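Local coordinates for uncharacterized protein (Bacillus subtilis, PDB 5DQV) that probably acts as a metal-dependent nucleotide pyrophosphohydrolase of the HD-domain family, splitting pyrophosphate from nucleotides at a metal site, at residues A[37-42]-A[62-67]. Residues are numbered along the deposited sequence; the frame is centred on the assembly and turned at random.
Sequences SRVADL and LVHDLI. With NI (nickel (II) ion), chain C.
V39 and H64 meet at about a right angle: the CG1 methyl of V39 reaches CE1 of the imidazole at 4.1 Å, coming in obliquely to the ring. Setting CG1 anti to the backbone N of V39, chi1 of 171° directs this methyl to that carbon. A branched aliphatic suits this place, since it packs beside CE1, the carbon between the two ring nitrogens, and competes for neither. Both nitrogens are in use: NE2 binds the nickel ion at 2.0 Å, while ND1 donates a hydrogen bond to the carbonyl oxygen of A61. Held at both nitrogens, the ring has little freedom to rotate. The carboxylate carbon of D65 lies 3.6 Å above one face of this ring, toward its rim, and OD1 of D65 makes a long approach of 2.8 Å to nickel. H64 and D65 form the HD pair that names the family; H35 and D130 complete the metal site. Two residues before H64, L62 meets the next residue along helix 33-50: CD2 of L62 lies 3.9 Å from CB of A40. The small alanine lets the backbones come close, with 5.9 Å between the CA atoms of A40 and L62, and the CD2 branch packs on the alanine methyl. Helix 33-50 thus packs against the last part of helix 54-63 and the type I beta turn V63-L66, with helix 121-132 touching V39, helix 8-24 touching A40 and L62, and helix 93-106 reaching H64 through M106.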
ATOM      1  N   SER A  37     -18.568  -3.171   2.562  1.00 24.08           N
ATOM      2  CA  SER A  37     -18.936  -3.665   3.893  1.00 25.90           C
ATOM      3  C   SER A  37     -18.455  -2.733   4.996  1.00 25.39           C
ATOM      4  O   SER A  37     -19.196  -2.422   5.964  1.00 24.15           O
ATOM      5  CB  SER A  37     -18.419  -5.098   4.095  1.00 28.78           C
ATOM      6  OG  SER A  37     -18.526  -5.495   5.476  1.00 33.96           O
ATOM      7  N   ARG A  38     -17.222  -2.240   4.857  1.00 24.84           N
ATOM      8  CA  ARG A  38     -16.670  -1.324   5.850  1.00 23.88           C
ATOM      9  C   ARG A  38     -17.463  -0.019   5.859  1.00 22.26           C
ATOM     10  O   ARG A  38     -17.764   0.554   6.927  1.00 21.03           O
ATOM     11  CB  ARG A  38     -15.163  -1.029   5.594  1.00 25.37           C
ATOM     12  CG  ARG A  38     -14.229  -2.199   5.788  1.00 26.80           C
ATOM     13  CD  ARG A  38     -12.752  -1.810   5.729  1.00 26.42           C
ATOM     14  NE  ARG A  38     -12.419  -1.113   4.489  1.00 23.07           N
ATOM     15  CZ  ARG A  38     -11.958  -1.649   3.380  1.00 25.93           C
ATOM     16  NH1 ARG A  38     -11.823  -2.946   3.243  1.00 32.77           N
ATOM     17  NH2 ARG A  38     -11.720  -0.875   2.346  1.00 29.89           N
ATOM     18  N   VAL A  39     -17.754   0.498   4.672  1.00 20.76           N
ATOM     19  CA  VAL A  39     -18.500   1.746   4.569  1.00 19.18           C
ATOM     20  C   VAL A  39     -19.904   1.637   5.142  1.00 19.59           C
ATOM     21  O   VAL A  39     -20.315   2.526   5.875  1.00 19.22           O
ATOM     22  CB  VAL A  39     -18.495   2.307   3.164  1.00 17.66           C
ATOM     23  CG1 VAL A  39     -19.488   3.494   3.049  1.00 16.57           C
ATOM     24  CG2 VAL A  39     -17.117   2.631   2.771  1.00 19.80           C
ATOM     25  N   ALA A  40     -20.606   0.507   4.895  1.00 20.09           N
ATOM     26  CA  ALA A  40     -21.897   0.290   5.477  1.00 20.16           C
ATOM     27  C   ALA A  40     -21.856   0.235   7.018  1.00 21.44           C
ATOM     28  O   ALA A  40     -22.659   0.926   7.671  1.00 20.79           O
ATOM     29  CB  ALA A  40     -22.560  -0.954   4.912  1.00 20.91           C
ATOM     30  N   ASP A  41     -20.869  -0.440   7.598  1.00 21.67           N
ATOM     31  CA  ASP A  41     -20.756  -0.482   9.070  1.00 25.00           C
ATOM     32  C   ASP A  41     -20.475   0.911   9.648  1.00 24.38           C
ATOM     33  O   ASP A  41     -21.066   1.351  10.634  1.00 24.10           O
ATOM     34  CB  ASP A  41     -19.620  -1.436   9.533  1.00 26.39           C
ATOM     35  CG  ASP A  41     -19.943  -2.854   9.303  1.00 31.49           C
ATOM     36  OD1 ASP A  41     -21.100  -3.156   8.937  1.00 32.76           O
ATOM     37  OD2 ASP A  41     -19.021  -3.675   9.450  1.00 35.34           O
ATOM     38  N   LEU A  42     -19.570   1.624   9.011  1.00 24.73           N
ATOM     39  CA  LEU A  42     -19.225   2.988   9.453  1.00 25.13           C
ATOM     40  C   LEU A  42     -20.430   3.918   9.314  1.00 23.37           C
ATOM     41  O   LEU A  42     -20.726   4.704  10.192  1.00 21.41           O
ATOM     42  CB  LEU A  42     -18.059   3.510   8.596  1.00 25.65           C
ATOM     43  CG  LEU A  42     -16.765   4.123   9.104  1.00 31.74           C
ATOM     44  CD1 LEU A  42     -16.413   3.843  10.597  1.00 34.26           C
ATOM     45  CD2 LEU A  42     -15.657   3.644   8.117  1.00 31.21           C
ATOM     46  N   LEU A  62     -24.695   0.529   0.934  1.00 20.34           N
ATOM     47  CA  LEU A  62     -24.485  -0.768   0.249  1.00 20.39           C
ATOM     48  C   LEU A  62     -24.415  -0.590  -1.263  1.00 20.58           C
ATOM     49  O   LEU A  62     -23.607  -1.239  -1.908  1.00 21.25           O
ATOM     50  CB  LEU A  62     -25.547  -1.748   0.640  1.00 20.26           C
ATOM     51  CG  LEU A  62     -25.433  -2.306   2.067  1.00 20.53           C
ATOM     52  CD1 LEU A  62     -26.722  -3.057   2.435  1.00 20.68           C
ATOM     53  CD2 LEU A  62     -24.141  -3.220   2.199  1.00 21.99           C
ATOM     54  N   VAL A  63     -25.236   0.296  -1.838  1.00 21.00           N
ATOM     55  CA  VAL A  63     -25.270   0.433  -3.318  1.00 21.52           C
ATOM     56  C   VAL A  63     -24.494   1.611  -3.855  1.00 23.71           C
ATOM     57  O   VAL A  63     -24.471   1.812  -5.076  1.00 24.53           O
ATOM     58  CB  VAL A  63     -26.732   0.441  -3.867  1.00 21.70           C
ATOM     59  CG1 VAL A  63     -27.492  -0.853  -3.378  1.00 20.78           C
ATOM     60  CG2 VAL A  63     -27.487   1.758  -3.414  1.00 19.00           C
ATOM     61  N   HIS A  64     -23.777   2.325  -2.973  1.00 24.35           N
ATOM     62  CA  HIS A  64     -23.188   3.632  -3.317  1.00 25.90           C
ATOM     63  C   HIS A  64     -22.203   3.534  -4.485  1.00 27.50           C
ATOM     64  O   HIS A  64     -22.083   4.493  -5.254  1.00 30.55           O
ATOM     65  CB  HIS A  64     -22.564   4.327  -2.056  1.00 25.62           C
ATOM     66  CG  HIS A  64     -21.120   4.007  -1.785  1.00 26.15           C
ATOM     67  ND1 HIS A  64     -20.722   2.937  -1.013  1.00 26.18           N
ATOM     68  CD2 HIS A  64     -19.974   4.657  -2.142  1.00 27.85           C
ATOM     69  CE1 HIS A  64     -19.397   2.891  -0.959  1.00 28.58           C
ATOM     70  NE2 HIS A  64     -18.915   3.928  -1.639  1.00 28.55           N
ATOM     71  N   ASP A  65     -21.569   2.377  -4.662  1.00 26.03           N
ATOM     72  CA  ASP A  65     -20.522   2.194  -5.673  1.00 28.22           C
ATOM     73  C   ASP A  65     -20.997   1.557  -6.980  1.00 27.56           C
ATOM     74  O   ASP A  65     -20.181   1.438  -7.930  1.00 28.89           O
ATOM     75  CB  ASP A  65     -19.479   1.154  -5.178  1.00 29.57           C
ATOM     76  CG  ASP A  65     -18.263   1.753  -4.540  1.00 36.16           C
ATOM     77  OD1 ASP A  65     -18.207   2.984  -4.216  1.00 40.33           O
ATOM     78  OD2 ASP A  65     -17.339   0.914  -4.328  1.00 40.87           O
ATOM     79  N   LEU A  66     -22.230   1.043  -7.026  1.00 24.92           N
ATOM     80  CA  LEU A  66     -22.600   0.098  -8.075  1.00 25.46           C
ATOM     81  C   LEU A  66     -22.658   0.844  -9.422  1.00 25.13           C
ATOM     82  O   LEU A  66     -22.497   0.225 -10.450  1.00 24.90           O
ATOM     83  CB  LEU A  66     -23.937  -0.574  -7.806  1.00 24.09           C
ATOM     84  CG  LEU A  66     -24.049  -1.578  -6.643  1.00 24.91           C
ATOM     85  CD1 LEU A  66     -25.454  -2.066  -6.613  1.00 26.05           C
ATOM     86  CD2 LEU A  66     -23.052  -2.737  -6.816  1.00 29.23           C
ATOM     87  N   ILE A  67     -22.909   2.143  -9.362  1.00 24.19           N
ATOM     88  CA  ILE A  67     -23.012   2.980 -10.555  1.00 26.70           C
ATOM     89  C   ILE A  67     -21.756   3.791 -10.868  1.00 29.04           C
ATOM     90  O   ILE A  67     -21.745   4.573 -11.808  1.00 29.27           O
ATOM     91  CB  ILE A  67     -24.227   3.913 -10.477  1.00 26.22           C
ATOM     92  CG1 ILE A  67     -24.075   5.012  -9.408  1.00 28.18           C
ATOM     93  CG2 ILE A  67     -25.478   3.101 -10.178  1.00 22.78           C
ATOM     94  CD1 ILE A  67     -25.135   6.175  -9.553  1.00 26.99           C
TER
HETATM   95 NI    NI C 301     -16.943   4.044  -1.926  1.00 29.58          NI